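Local coordinates for protein triphenylmethane reductase (Citrobacter sp., PDB 2JL1) that probably uses bound NADP(H) to reduce and so decolourise triphenylmethane dyes, as a member of the NmrA-like branch of the Rossmann-fold reductases, at residues F146-G151 with D207-I212; A182-T187 with K269-L274; S214-K219 with E279-A284. All blocks are in the same frame, centred on the assembly; numbering follows the deposited sequence.

Interaction 1: F146-G151 with D207-I212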
ATOM      1  N   PHE A 146       6.193  24.096   9.579  1.00 24.66           N
ATOM      2  CA  PHE A 146       6.005  24.433   8.167  1.00 25.47           C
ATOM      3  C   PHE A 146       5.409  25.831   8.067  1.00 25.59           C
ATOM      4  O   PHE A 146       5.807  26.606   7.211  1.00 25.11           O
ATOM      5  CB  PHE A 146       5.118  23.403   7.441  1.00 27.02           C
ATOM      6  CG  PHE A 146       4.959  23.670   5.965  1.00 28.65           C
ATOM      7  CD1 PHE A 146       6.015  23.411   5.082  1.00 30.36           C
ATOM      8  CD2 PHE A 146       3.772  24.196   5.460  1.00 30.05           C
ATOM      9  CE1 PHE A 146       5.886  23.662   3.720  1.00 30.72           C
ATOM     10  CE2 PHE A 146       3.637  24.470   4.093  1.00 30.72           C
ATOM     11  CZ  PHE A 146       4.703  24.189   3.224  1.00 29.93           C
ATOM     12  N   PHE A 147       4.510  26.162   8.999  1.00 25.01           N
ATOM     13  CA  PHE A 147       3.764  27.421   8.989  1.00 25.27           C
ATOM     14  C   PHE A 147       4.358  28.497   9.939  1.00 25.08           C
ATOM     15  O   PHE A 147       4.206  29.701   9.730  1.00 25.88           O
ATOM     16  CB  PHE A 147       2.312  27.138   9.397  1.00 25.12           C
ATOM     17  CG  PHE A 147       1.675  26.004   8.634  1.00 25.02           C
ATOM     18  CD1 PHE A 147       1.292  26.175   7.313  1.00 26.43           C
ATOM     19  CD2 PHE A 147       1.493  24.758   9.230  1.00 25.84           C
ATOM     20  CE1 PHE A 147       0.688  25.123   6.592  1.00 26.71           C
ATOM     21  CE2 PHE A 147       0.899  23.702   8.520  1.00 25.78           C
ATOM     22  CZ  PHE A 147       0.520  23.880   7.202  1.00 26.00           C
ATOM     23  N   VAL A 148       5.029  28.043  10.989  1.00 24.63           N
ATOM     24  CA  VAL A 148       5.474  28.929  12.047  1.00 23.49           C
ATOM     25  C   VAL A 148       6.977  28.745  12.203  1.00 24.41           C
ATOM     26  O   VAL A 148       7.444  27.786  12.798  1.00 23.31           O
ATOM     27  CB  VAL A 148       4.747  28.635  13.378  1.00 23.86           C
ATOM     28  CG1 VAL A 148       5.210  29.598  14.469  1.00 23.29           C
ATOM     29  CG2 VAL A 148       3.217  28.723  13.205  1.00 19.83           C
ATOM     30  N   ASN A 149       7.724  29.689  11.649  1.00 24.87           N
ATOM     31  CA  ASN A 149       9.176  29.598  11.574  1.00 25.67           C
ATOM     32  C   ASN A 149       9.677  31.020  11.427  1.00 26.24           C
ATOM     33  O   ASN A 149       8.859  31.959  11.438  1.00 24.65           O
ATOM     34  CB  ASN A 149       9.620  28.704  10.393  1.00 25.99           C
ATOM     35  CG  ASN A 149       8.948  29.083   9.077  1.00 26.25           C
ATOM     36  OD1 ASN A 149       9.079  30.212   8.598  1.00 28.15           O
ATOM     37  ND2 ASN A 149       8.211  28.145   8.498  1.00 25.51           N
ATOM     38  N   GLU A 150      11.001  31.177  11.286  1.00 26.61           N
ATOM     39  CA  GLU A 150      11.650  32.503  11.217  1.00 28.64           C
ATOM     40  C   GLU A 150      11.126  33.345  10.055  1.00 27.30           C
ATOM     41  O   GLU A 150      11.183  34.574  10.094  1.00 26.89           O
ATOM     42  CB  GLU A 150      13.177  32.349  11.137  1.00 28.96           C
ATOM     43  CG  GLU A 150      13.667  31.643   9.848  1.00 33.11           C
ATOM     44  CD  GLU A 150      15.154  31.280   9.868  1.00 35.26           C
ATOM     45  OE1 GLU A 150      15.922  31.938  10.610  1.00 41.14           O
ATOM     46  OE2 GLU A 150      15.553  30.338   9.131  1.00 40.13           O
ATOM     47  N   GLY A 151      10.638  32.659   9.025  1.00 27.42           N
ATOM     48  CA  GLY A 151       9.986  33.263   7.869  1.00 27.56           C
ATOM     49  C   GLY A 151       8.805  34.165   8.182  1.00 27.61           C
ATOM     50  O   GLY A 151       8.457  35.027   7.361  1.00 28.08           O
ATOM     51  N   ASP A 207      -6.306  33.104  10.783  1.00 20.73           N
ATOM     52  CA  ASP A 207      -6.766  34.272  11.542  1.00 21.73           C
ATOM     53  C   ASP A 207      -6.160  34.322  12.940  1.00 21.53           C
ATOM     54  O   ASP A 207      -5.653  35.366  13.350  1.00 22.33           O
ATOM     55  CB  ASP A 207      -8.295  34.314  11.637  1.00 23.14           C
ATOM     56  CG  ASP A 207      -8.935  34.929  10.420  1.00 25.32           C
ATOM     57  OD1 ASP A 207      -8.223  35.279   9.453  1.00 28.14           O
ATOM     58  OD2 ASP A 207     -10.164  35.107  10.439  1.00 29.84           O
ATOM     59  N   GLU A 208      -6.221  33.201  13.656  1.00 21.05           N
ATOM     60  CA  GLU A 208      -5.656  33.045  14.994  1.00 21.12           C
ATOM     61  C   GLU A 208      -4.135  33.216  15.003  1.00 21.03           C
ATOM     62  O   GLU A 208      -3.586  33.855  15.892  1.00 20.30           O
ATOM     63  CB  GLU A 208      -5.973  31.664  15.580  1.00 20.72           C
ATOM     64  CG  GLU A 208      -5.553  31.567  17.041  1.00 24.21           C
ATOM     65  CD  GLU A 208      -5.932  30.269  17.724  1.00 27.48           C
ATOM     66  OE1 GLU A 208      -6.615  29.414  17.110  1.00 22.35           O
ATOM     67  OE2 GLU A 208      -5.556  30.136  18.910  1.00 30.25           O
ATOM     68  N   LEU A 209      -3.459  32.620  14.015  1.00 19.94           N
ATOM     69  CA  LEU A 209      -2.026  32.808  13.884  1.00 19.50           C
ATOM     70  C   LEU A 209      -1.651  34.280  13.709  1.00 19.28           C
ATOM     71  O   LEU A 209      -0.645  34.732  14.267  1.00 20.65           O
ATOM     72  CB  LEU A 209      -1.463  31.989  12.699  1.00 19.30           C
ATOM     73  CG  LEU A 209       0.066  32.053  12.500  1.00 18.96           C
ATOM     74  CD1 LEU A 209       0.808  31.662  13.790  1.00 14.55           C
ATOM     75  CD2 LEU A 209       0.485  31.142  11.345  1.00 18.86           C
ATOM     76  N   ALA A 210      -2.406  35.008  12.890  1.00 19.20           N
ATOM     77  CA  ALA A 210      -2.111  36.440  12.674  1.00 19.77           C
ATOM     78  C   ALA A 210      -2.307  37.240  13.969  1.00 20.27           C
ATOM     79  O   ALA A 210      -1.550  38.199  14.257  1.00 20.28           O
ATOM     80  CB  ALA A 210      -2.965  37.010  11.539  1.00 18.93           C
ATOM     81  N   GLN A 211      -3.298  36.837  14.760  1.00 21.64           N
ATOM     82  CA  GLN A 211      -3.622  37.529  16.021  1.00 22.68           C
ATOM     83  C   GLN A 211      -2.536  37.242  17.024  1.00 21.84           C
ATOM     84  O   GLN A 211      -2.076  38.151  17.694  1.00 22.20           O
ATOM     85  CB  GLN A 211      -5.020  37.133  16.574  1.00 23.74           C
ATOM     86  CG  GLN A 211      -5.311  37.612  18.027  1.00 26.64           C
ATOM     87  CD  GLN A 211      -5.508  39.124  18.169  1.00 36.49           C
ATOM     88  OE1 GLN A 211      -5.947  39.803  17.233  1.00 40.82           O
ATOM     89  NE2 GLN A 211      -5.179  39.659  19.354  1.00 38.04           N
ATOM     90  N   ILE A 212      -2.097  35.990  17.100  1.00 21.00           N
ATOM     91  CA  ILE A 212      -0.967  35.625  17.947  1.00 20.92           C
ATOM     92  C   ILE A 212       0.327  36.326  17.524  1.00 20.72           C
ATOM     93  O   ILE A 212       1.048  36.839  18.380  1.00 21.07           O
ATOM     94  CB  ILE A 212      -0.763  34.078  18.001  1.00 21.57           C
ATOM     95  CG1 ILE A 212      -1.893  33.409  18.805  1.00 20.94           C
ATOM     96  CG2 ILE A 212       0.564  33.727  18.608  1.00 21.34           C
ATOM     97  CD1 ILE A 212      -2.004  31.903  18.540  1.00 21.73           C
TER
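The ring of Phe-147 takes Phe-146 CD2 on one face, 3.4 Å above the plane and over the outer part of the ring, while its own CE1 lies in plane at the edge of the Phe-146 ring. Both residues lie on the short helix 144-147 of this NmrA-like Rossmann-fold reductase, just beyond Tyr-143 of the NADP(+) site; the Phe-147 side chain comes within about 6 Å of the bound NADP. From here the chain passes Leu-209 on helix 206-217.

Phe-147 itself reaches that helix only loosely, through its backbone: its O is 4.3 Å from Leu-209 CD2. The ring turns instead to helix 242-256, where Tyr-252 and Ile-255 pack against it. No hydrogen bond crosses between the two segments, and the touching residues are buried. Val-281 of helix 277-285 packs on both Val-148 and Leu-209, and Ile-161 of strand 160-163 also touches the leucine.

The Leu-209 side chain leaves its helix with CG opposite the backbone N (chi1 -177°) and runs antiparallel alongside that of Val-148. This brings both leucine methyls to one valine methyl, Val-148 CG2, at 3.8 Å from CD1 and 4.1 Å from CD2.

Interaction 2: A182-T187 with K269-L274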
ATOM      1  N   ALA A 182       7.753   9.705  19.117  1.00 22.45           N
ATOM      2  CA  ALA A 182       8.487   8.594  18.543  1.00 22.10           C
ATOM      3  C   ALA A 182       9.481   7.992  19.572  1.00 22.77           C
ATOM      4  O   ALA A 182       9.523   6.760  19.776  1.00 22.02           O
ATOM      5  CB  ALA A 182       9.189   9.049  17.277  1.00 22.19           C
ATOM      6  N   ALA A 183      10.249   8.862  20.235  1.00 22.66           N
ATOM      7  CA  ALA A 183      11.207   8.441  21.268  1.00 23.08           C
ATOM      8  C   ALA A 183      10.532   7.762  22.464  1.00 23.97           C
ATOM      9  O   ALA A 183      11.035   6.744  22.988  1.00 23.56           O
ATOM     10  CB  ALA A 183      12.085   9.622  21.720  1.00 23.10           C
ATOM     11  N   THR A 184       9.391   8.292  22.894  1.00 24.01           N
ATOM     12  CA  THR A 184       8.629   7.685  24.002  1.00 24.76           C
ATOM     13  C   THR A 184       8.186   6.258  23.640  1.00 25.70           C
ATOM     14  O   THR A 184       8.411   5.316  24.382  1.00 25.86           O
ATOM     15  CB  THR A 184       7.405   8.563  24.332  1.00 24.81           C
ATOM     16  OG1 THR A 184       7.872   9.851  24.738  1.00 26.08           O
ATOM     17  CG2 THR A 184       6.548   7.966  25.437  1.00 24.79           C
ATOM     18  N   VAL A 185       7.578   6.127  22.465  1.00 25.73           N
ATOM     19  CA  VAL A 185       7.116   4.864  21.935  1.00 26.17           C
ATOM     20  C   VAL A 185       8.228   3.804  21.823  1.00 26.52           C
ATOM     21  O   VAL A 185       8.018   2.642  22.195  1.00 26.91           O
ATOM     22  CB  VAL A 185       6.401   5.111  20.576  1.00 25.61           C
ATOM     23  CG1 VAL A 185       6.303   3.854  19.750  1.00 26.33           C
ATOM     24  CG2 VAL A 185       5.003   5.709  20.819  1.00 25.52           C
ATOM     25  N   LEU A 186       9.393   4.206  21.316  1.00 27.35           N
ATOM     26  CA  LEU A 186      10.571   3.320  21.162  1.00 28.40           C
ATOM     27  C   LEU A 186      11.159   2.763  22.468  1.00 29.11           C
ATOM     28  O   LEU A 186      11.827   1.711  22.464  1.00 28.68           O
ATOM     29  CB  LEU A 186      11.671   4.027  20.355  1.00 28.25           C
ATOM     30  CG  LEU A 186      11.343   4.338  18.876  1.00 28.72           C
ATOM     31  CD1 LEU A 186      12.320   5.358  18.288  1.00 29.24           C
ATOM     32  CD2 LEU A 186      11.290   3.059  18.016  1.00 28.70           C
ATOM     33  N   THR A 187      10.895   3.454  23.578  1.00 29.97           N
ATOM     34  CA  THR A 187      11.570   3.179  24.857  1.00 31.22           C
ATOM     35  C   THR A 187      10.626   2.746  25.979  1.00 32.19           C
ATOM     36  O   THR A 187      10.982   2.851  27.154  1.00 32.76           O
ATOM     37  CB  THR A 187      12.328   4.427  25.357  1.00 31.06           C
ATOM     38  OG1 THR A 187      11.416   5.538  25.429  1.00 30.27           O
ATOM     39  CG2 THR A 187      13.484   4.770  24.432  1.00 30.25           C
ATOM     40  N   LYS A 269      -2.007  12.096  25.183  1.00 26.31           N
ATOM     41  CA  LYS A 269      -1.920  10.936  26.081  1.00 27.46           C
ATOM     42  C   LYS A 269      -0.518  10.330  26.156  1.00 27.50           C
ATOM     43  O   LYS A 269      -0.074   9.915  27.220  1.00 28.26           O
ATOM     44  CB  LYS A 269      -2.964   9.880  25.706  1.00 27.47           C
ATOM     45  CG  LYS A 269      -4.364  10.345  26.064  1.00 29.05           C
ATOM     46  CD  LYS A 269      -5.446   9.355  25.675  1.00 34.60           C
ATOM     47  CE  LYS A 269      -6.689   9.685  26.485  1.00 37.30           C
ATOM     48  NZ  LYS A 269      -7.932   9.416  25.717  1.00 41.46           N
ATOM     49  N   LEU A 270       0.182  10.316  25.035  1.00 27.71           N
ATOM     50  CA  LEU A 270       1.532   9.765  24.943  1.00 27.86           C
ATOM     51  C   LEU A 270       2.616  10.643  25.587  1.00 27.70           C
ATOM     52  O   LEU A 270       3.531  10.124  26.265  1.00 28.02           O
ATOM     53  CB  LEU A 270       1.876   9.558  23.469  1.00 28.62           C
ATOM     54  CG  LEU A 270       2.473   8.266  22.888  1.00 32.01           C
ATOM     55  CD1 LEU A 270       3.492   7.602  23.792  1.00 33.21           C
ATOM     56  CD2 LEU A 270       1.373   7.291  22.554  1.00 34.51           C
ATOM     57  N   ILE A 271       2.544  11.955  25.359  1.00 26.40           N
ATOM     58  CA  ILE A 271       3.626  12.865  25.764  1.00 26.59           C
ATOM     59  C   ILE A 271       3.267  13.923  26.832  1.00 27.14           C
ATOM     60  O   ILE A 271       4.148  14.668  27.265  1.00 27.24           O
ATOM     61  CB  ILE A 271       4.307  13.551  24.539  1.00 26.24           C
ATOM     62  CG1 ILE A 271       3.376  14.590  23.894  1.00 26.35           C
ATOM     63  CG2 ILE A 271       4.802  12.497  23.526  1.00 25.95           C
ATOM     64  CD1 ILE A 271       4.092  15.558  22.970  1.00 26.45           C
ATOM     65  N   GLY A 272       2.004  13.954  27.273  1.00 26.72           N
ATOM     66  CA  GLY A 272       1.510  14.995  28.193  1.00 27.80           C
ATOM     67  C   GLY A 272       1.130  16.278  27.466  1.00 28.13           C
ATOM     68  O   GLY A 272       0.833  16.248  26.279  1.00 29.07           O
ATOM     69  N   SER A 273       1.143  17.409  28.175  1.00 28.08           N
ATOM     70  CA  SER A 273       0.707  18.709  27.640  1.00 28.23           C
ATOM     71  C   SER A 273       1.423  19.087  26.354  1.00 27.33           C
ATOM     72  O   SER A 273       2.630  18.864  26.233  1.00 27.61           O
ATOM     73  CB  SER A 273       0.946  19.832  28.654  1.00 28.52           C
ATOM     74  OG  SER A 273       0.106  19.696  29.778  1.00 33.11           O
ATOM     75  N   LEU A 274       0.669  19.663  25.417  1.00 25.84           N
ATOM     76  CA  LEU A 274       1.192  20.115  24.139  1.00 25.15           C
ATOM     77  C   LEU A 274       1.630  21.570  24.240  1.00 25.34           C
ATOM     78  O   LEU A 274       1.112  22.327  25.048  1.00 24.42           O
ATOM     79  CB  LEU A 274       0.122  20.004  23.042  1.00 24.57           C
ATOM     80  CG  LEU A 274      -0.554  18.629  22.829  1.00 24.87           C
ATOM     81  CD1 LEU A 274      -1.640  18.699  21.755  1.00 23.18           C
ATOM     82  CD2 LEU A 274       0.489  17.532  22.526  1.00 25.10           C
TER
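Leu-270 overlaps Thr-184 and Val-185 chiefly with one methyl, CD1. That carbon presses on Thr-184 CG2 at 3.5 Å, tighter than ordinary van der Waals contact; it also lies 3.8 Å from Val-185 CG2. The leucine and threonine side chains pass one another head to tail, whereas the leucine crosses the valine at about a right angle. Its chi1 of -132° falls away from the staggered positions, consistent with some strain.

In Thr-184, OG1 sits beside the backbone N and anti to the carbonyl carbon (chi1 -61°), which leaves CG2 anti to N and facing Leu-270. OG1 points back along its own helix and is hydrogen-bonded to Leu-180 O, so the methyl is what Leu-270 meets.

Helix 175-186 belongs to the long connection between the parallel strands 135-140 and 194-198 of the Rossmann sheet. Val-185 and Ala-182 rest on strand 135-140, and Ala-183 packs on helix 11-20. Helix 266-271, from late in the chain, thus packs on a helix that itself rests on the sheet, and Ile-271 extends the cover to Leu-180 and Ala-181.

Thr-187 OG1 donates to Ala-183 O at 2.7 Å, a bond back into the preceding turn. In the partner, Gly-272 takes positive phi (82°) and lets the chain leave helix 266-271.

Interaction 3: S214-K219 with E279-A284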
ATOM      1  N   SER A 214       0.565  39.173  15.905  1.00 21.95           N
ATOM      2  CA  SER A 214       0.296  40.546  16.344  1.00 22.86           C
ATOM      3  C   SER A 214       0.592  40.768  17.836  1.00 23.12           C
ATOM      4  O   SER A 214       1.279  41.729  18.202  1.00 23.62           O
ATOM      5  CB  SER A 214      -1.169  40.896  16.058  1.00 22.96           C
ATOM      6  OG  SER A 214      -1.417  40.886  14.664  1.00 23.22           O
ATOM      7  N   GLU A 215       0.093  39.865  18.686  1.00 23.68           N
ATOM      8  CA  GLU A 215       0.307  39.933  20.138  1.00 24.56           C
ATOM      9  C   GLU A 215       1.774  39.849  20.522  1.00 24.25           C
ATOM     10  O   GLU A 215       2.244  40.682  21.274  1.00 23.72           O
ATOM     11  CB  GLU A 215      -0.479  38.841  20.883  1.00 25.08           C
ATOM     12  CG  GLU A 215      -1.953  39.162  21.047  1.00 29.34           C
ATOM     13  CD  GLU A 215      -2.832  37.929  21.223  1.00 34.08           C
ATOM     14  OE1 GLU A 215      -2.302  36.821  21.491  1.00 35.86           O
ATOM     15  OE2 GLU A 215      -4.071  38.069  21.099  1.00 37.76           O
ATOM     16  N   VAL A 216       2.480  38.853  19.981  1.00 23.36           N
ATOM     17  CA  VAL A 216       3.896  38.600  20.276  1.00 23.24           C
ATOM     18  C   VAL A 216       4.809  39.731  19.781  1.00 23.53           C
ATOM     19  O   VAL A 216       5.746  40.143  20.478  1.00 23.27           O
ATOM     20  CB  VAL A 216       4.356  37.244  19.669  1.00 22.74           C
ATOM     21  CG1 VAL A 216       5.857  37.053  19.778  1.00 24.30           C
ATOM     22  CG2 VAL A 216       3.672  36.076  20.378  1.00 24.01           C
ATOM     23  N   SER A 217       4.534  40.222  18.578  1.00 23.57           N
ATOM     24  CA  SER A 217       5.442  41.141  17.894  1.00 23.49           C
ATOM     25  C   SER A 217       5.106  42.609  18.134  1.00 24.43           C
ATOM     26  O   SER A 217       5.961  43.487  17.922  1.00 23.97           O
ATOM     27  CB  SER A 217       5.415  40.869  16.393  1.00 23.72           C
ATOM     28  OG  SER A 217       4.235  41.423  15.825  1.00 22.33           O
ATOM     29  N   GLY A 218       3.872  42.874  18.556  1.00 24.98           N
ATOM     30  CA  GLY A 218       3.393  44.245  18.767  1.00 26.18           C
ATOM     31  C   GLY A 218       2.973  44.916  17.474  1.00 26.89           C
ATOM     32  O   GLY A 218       2.431  46.021  17.479  1.00 27.67           O
ATOM     33  N   LYS A 219       3.216  44.269  16.346  1.00 27.50           N
ATOM     34  CA  LYS A 219       2.772  44.852  15.085  1.00 28.07           C
ATOM     35  C   LYS A 219       1.487  44.177  14.598  1.00 27.75           C
ATOM     36  O   LYS A 219       1.351  42.960  14.683  1.00 27.88           O
ATOM     37  CB  LYS A 219       3.906  44.828  14.048  1.00 28.85           C
ATOM     38  CG  LYS A 219       3.458  44.725  12.609  1.00 30.14           C
ATOM     39  CD  LYS A 219       4.184  45.690  11.698  1.00 33.68           C
ATOM     40  CE  LYS A 219       3.339  45.922  10.430  1.00 34.86           C
ATOM     41  NZ  LYS A 219       1.892  46.231  10.786  1.00 33.46           N
ATOM     42  N   GLU A 279       3.756  29.934  22.184  1.00 26.81           N
ATOM     43  CA  GLU A 279       5.143  29.572  22.550  1.00 27.01           C
ATOM     44  C   GLU A 279       5.983  29.218  21.325  1.00 26.18           C
ATOM     45  O   GLU A 279       7.159  29.570  21.238  1.00 25.00           O
ATOM     46  CB  GLU A 279       5.162  28.431  23.583  1.00 27.77           C
ATOM     47  CG  GLU A 279       6.559  27.892  23.974  1.00 30.60           C
ATOM     48  CD  GLU A 279       7.502  28.910  24.665  1.00 40.06           C
ATOM     49  OE1 GLU A 279       7.111  30.080  24.950  1.00 42.34           O
ATOM     50  OE2 GLU A 279       8.665  28.511  24.948  1.00 43.48           O
ATOM     51  N   THR A 280       5.366  28.534  20.361  1.00 25.23           N
ATOM     52  CA  THR A 280       6.058  28.200  19.117  1.00 24.35           C
ATOM     53  C   THR A 280       6.318  29.464  18.304  1.00 24.87           C
ATOM     54  O   THR A 280       7.388  29.611  17.716  1.00 24.45           O
ATOM     55  CB  THR A 280       5.276  27.105  18.311  1.00 24.76           C
ATOM     56  OG1 THR A 280       5.108  25.947  19.150  1.00 23.01           O
ATOM     57  CG2 THR A 280       6.038  26.698  17.062  1.00 24.66           C
ATOM     58  N   VAL A 281       5.350  30.380  18.271  1.00 24.84           N
ATOM     59  CA  VAL A 281       5.545  31.659  17.566  1.00 25.50           C
ATOM     60  C   VAL A 281       6.706  32.444  18.217  1.00 26.46           C
ATOM     61  O   VAL A 281       7.580  32.978  17.519  1.00 26.00           O
ATOM     62  CB  VAL A 281       4.235  32.514  17.490  1.00 25.39           C
ATOM     63  CG1 VAL A 281       4.517  33.925  16.985  1.00 24.88           C
ATOM     64  CG2 VAL A 281       3.176  31.827  16.593  1.00 24.78           C
ATOM     65  N   LYS A 282       6.733  32.482  19.549  1.00 27.71           N
ATOM     66  CA  LYS A 282       7.799  33.201  20.249  1.00 29.60           C
ATOM     67  C   LYS A 282       9.165  32.632  19.916  1.00 30.38           C
ATOM     68  O   LYS A 282      10.093  33.392  19.652  1.00 30.16           O
ATOM     69  CB  LYS A 282       7.598  33.220  21.755  1.00 29.18           C
ATOM     70  CG  LYS A 282       6.469  34.096  22.227  1.00 31.23           C
ATOM     71  CD  LYS A 282       6.532  34.197  23.744  1.00 35.94           C
ATOM     72  CE  LYS A 282       5.202  34.563  24.351  1.00 37.62           C
ATOM     73  NZ  LYS A 282       5.380  34.793  25.821  1.00 39.91           N
ATOM     74  N   GLN A 283       9.283  31.302  19.942  1.00 31.73           N
ATOM     75  CA  GLN A 283      10.533  30.614  19.614  1.00 33.60           C
ATOM     76  C   GLN A 283      10.963  30.909  18.183  1.00 33.86           C
ATOM     77  O   GLN A 283      12.130  31.217  17.933  1.00 34.48           O
ATOM     78  CB  GLN A 283      10.389  29.097  19.798  1.00 33.29           C
ATOM     79  CG  GLN A 283      10.364  28.626  21.245  1.00 36.16           C
ATOM     80  CD  GLN A 283       9.839  27.206  21.396  1.00 37.45           C
ATOM     81  OE1 GLN A 283       9.615  26.496  20.407  1.00 43.09           O
ATOM     82  NE2 GLN A 283       9.635  26.780  22.637  1.00 40.05           N
ATOM     83  N   ALA A 284      10.021  30.822  17.247  1.00 34.42           N
ATOM     84  CA  ALA A 284      10.303  31.035  15.822  1.00 35.55           C
ATOM     85  C   ALA A 284      10.909  32.413  15.558  1.00 36.75           C
ATOM     86  O   ALA A 284      11.780  32.572  14.704  1.00 36.19           O
ATOM     87  CB  ALA A 284       9.033  30.858  14.993  1.00 34.86           C
TER
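Val-216 and Lys-282 make the larger part of the apolar contact. The two methyls of the valine straddle one methylene: Val-216 CG1 and CG2 are each 3.9 Å from Lys-282 CG. That methylene sits opposite the lysine's carbonyl carbon (chi1 -71°), and beyond it the chain runs out extended, so it is the aliphatic root of the lysine that covers the valine. Deeper in, Val-216 CG2 meets Val-281 CG1 at 4.1 Å.

No hydrogen bond crosses between the two segments. On the first, Ser-217 OG accepts from Lys-219 N at 3.1 Å, nearly straight at 160°, which makes an ST turn; the same oxygen is hydrogen-bonded to Leu-213 O one turn back. Gly-218, with positive phi, sits inside that turn, where helix 206-217 gives out. On the second, Gln-283 NE2 donates to Glu-279 OE2 at 3.0 Å, approaching from above the carboxylate plane.

Charge adds a further tie between the helices, just ahead of segment 279-284: Glu-215 OE1 forms a salt bridge with Lys-278 NZ, and Glu-215 OE2 is hydrogen-bonded to Gln-211 NE2.

This is plain helix-to-helix packing away from the NADP site. Helix 277-285, near the C-terminus, packs across helix 206-217, which leads into strand 222-225 of the small two-stranded sheet; Val-281 reaches Ile-212 and Leu-213, and Met-287 also touches Val-216.

In the fold
Interactions 1 and 3 are neighbours, with centres 8 Å apart, and share helix 206-217. Val-281 joins them: its CG2 lies 3.7 Å from Leu-209 CD1 and also touches Val-148 and Ile-212. Interaction 1 is the buried end of this cluster and purely apolar across its segments; interaction 3, also apolar across its segments, runs out to the surface, where a lysine chain supplies hydrocarbon. Interaction 2 stands apart on the Rossmann sheet side, its centre about 25 Å from that of interaction 1 and 26 Å from that of interaction 3; it is partly buried and apolar too, with one unusually close methyl pair. Helix 266-271 is followed directly by helix 277-285, linking it to interaction 3.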